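Local atomic coordinates of GENE 22 product (Bacillus phage spp1, PDB entry 2XC8), a protein that is of unknown function but is a phage protein whose fold resembles a domain of the receptor-binding protein of lactococcal phage p2. Residues B[62-65]-B[70-73]. Numbering follows the deposited sequence.
Sequences LHMN and KVSW
His63 and Ser72 form a hydrogen-bonded pair of the antiparallel hairpin of strands 56-64 and 71-79, His63 N to Ser72 O at 3.1 Å and Ser72 N to His63 O at 2.8 Å, flanked by the non-hydrogen-bonded pairs Leu62–Trp73 and Met64–Val71. Toward the turn, Asn65 N adds a 2.9 Å bond to Lys70 O. The side chains of Leu62, Met64, Val71 and Trp73 share one face of the sheet. There Leu62 CD1 sits over the six-membered ring of Trp73, 3.4 Å from its centroid and almost on the ring normal, a CH-pi contact made by a single methyl. In the same leucine, chi1 of -171° and chi2 of 71° together bring CD1 to 3.7 Å from Val71 CG1. The valine fits between two neighbours because it branches at CB: its other methyl, CG2, meets CE of selenomethionine Met64 at 3.7 Å, where the flexible chain bends at its last torsion. Strands 23-33 and 37-47 cover this apolar face through Leu31, Phe39 and Val41, and the indole NE1 of Trp73 donates a hydrogen bond to the backbone O of Glu42. On the other face of the sheet His63 and Ser72 meet. A chi1 of 48° places the His63 ring between its own backbone N and carbonyl carbon, folding it over the partner strand so that Ser72 O lies 3.6 Å above the ring centre; the small Ser72 side chain admits CE1 to 3.7 Å from its CB. Both ring nitrogens have partners, ND1 with Glu92 and NE2 with Ser74, which fix the ring's rotation, while the Tyr88 ring meets it with the two planes about 20° apart. The hairpin end is thus amphipathic, joining two sheets through its apolar face, and the carboxylate of Glu92 would probably favour a proton on His63 ND1.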
loop_
_atom_site.group_PDB
_atom_site.type_symbol
_atom_site.label_atom_id
_atom_site.label_comp_id
_atom_site.label_asym_id
_atom_site.label_seq_id
_atom_site.Cartn_x
_atom_site.Cartn_y
_atom_site.Cartn_z
ATOM N N LEU B 62 13.596 -1.975 11.132
ATOM C CA LEU B 62 14.480 -0.960 10.575
ATOM C C LEU B 62 15.220 -0.284 11.722
ATOM O O LEU B 62 14.614 0.402 12.547
ATOM C CB LEU B 62 13.697 0.065 9.745
ATOM C CG LEU B 62 14.496 1.076 8.913
ATOM C CD1 LEU B 62 15.177 0.406 7.724
ATOM C CD2 LEU B 62 13.606 2.214 8.441
ATOM N N HIS B 63 16.531 -0.501 11.774
ATOM C CA HIS B 63 17.362 0.006 12.863
ATOM C C HIS B 63 18.583 0.753 12.340
ATOM O O HIS B 63 19.001 0.558 11.196
ATOM C CB HIS B 63 17.790 -1.139 13.785
ATOM C CG HIS B 63 18.325 -2.330 13.055
ATOM N ND1 HIS B 63 19.644 -2.437 12.672
ATOM C CD2 HIS B 63 17.715 -3.459 12.623
ATOM C CE1 HIS B 63 19.826 -3.584 12.042
ATOM N NE2 HIS B 63 18.670 -4.222 11.998
HETATM N N MSE B 64 19.152 1.604 13.190
HETATM C CA MSE B 64 20.280 2.446 12.812
HETATM C C MSE B 64 21.442 2.400 13.799
HETATM O O MSE B 64 21.234 2.388 15.015
HETATM C CB MSE B 64 19.823 3.902 12.675
HETATM C CG MSE B 64 20.893 4.862 12.167
HETATM SE SE MSE B 64 20.454 6.731 12.502
HETATM C CE MSE B 64 18.835 6.851 11.429
ATOM N N ASN B 65 22.661 2.366 13.267
ATOM C CA ASN B 65 23.836 2.422 14.125
ATOM C C ASN B 65 24.006 3.925 14.304
ATOM O O ASN B 65 24.291 4.635 13.341
ATOM C CB ASN B 65 25.060 1.802 13.439
ATOM C CG ASN B 65 26.337 1.934 14.264
ATOM O OD1 ASN B 65 26.731 3.031 14.666
ATOM N ND2 ASN B 65 27.001 0.809 14.499
ATOM N N LYS B 70 24.510 4.242 9.702
ATOM C CA LYS B 70 24.075 3.176 8.797
ATOM C C LYS B 70 22.716 2.622 9.221
ATOM O O LYS B 70 22.549 2.162 10.354
ATOM C CB LYS B 70 25.119 2.052 8.757
ATOM C CG LYS B 70 24.813 0.929 7.771
ATOM C CD LYS B 70 25.684 -0.293 8.037
ATOM C CE LYS B 70 25.428 -1.388 7.009
ATOM N NZ LYS B 70 26.238 -2.608 7.291
ATOM N N VAL B 71 21.755 2.674 8.303
ATOM C CA VAL B 71 20.404 2.169 8.543
ATOM C C VAL B 71 20.242 0.809 7.860
ATOM O O VAL B 71 20.485 0.682 6.657
ATOM C CB VAL B 71 19.327 3.163 8.039
ATOM C CG1 VAL B 71 17.936 2.713 8.454
ATOM C CG2 VAL B 71 19.600 4.563 8.567
ATOM N N SER B 72 19.836 -0.199 8.631
ATOM C CA SER B 72 19.775 -1.580 8.138
ATOM C C SER B 72 18.453 -2.297 8.432
ATOM O O SER B 72 17.668 -1.861 9.276
ATOM C CB SER B 72 20.945 -2.393 8.700
ATOM O OG SER B 72 22.190 -1.830 8.321
ATOM N N TRP B 73 18.233 -3.404 7.721
ATOM C CA TRP B 73 17.057 -4.253 7.905
ATOM C C TRP B 73 17.389 -5.527 8.678
ATOM O O TRP B 73 18.462 -6.113 8.504
ATOM C CB TRP B 73 16.460 -4.656 6.555
ATOM C CG TRP B 73 15.858 -3.545 5.750
ATOM C CD1 TRP B 73 16.367 -2.996 4.610
ATOM C CD2 TRP B 73 14.621 -2.866 6.005
ATOM N NE1 TRP B 73 15.531 -2.012 4.141
ATOM C CE2 TRP B 73 14.451 -1.910 4.978
ATOM C CE3 TRP B 73 13.643 -2.966 7.003
ATOM C CZ2 TRP B 73 13.341 -1.059 4.920
ATOM C CZ3 TRP B 73 12.538 -2.118 6.945
ATOM C CH2 TRP B 73 12.399 -1.178 5.909
#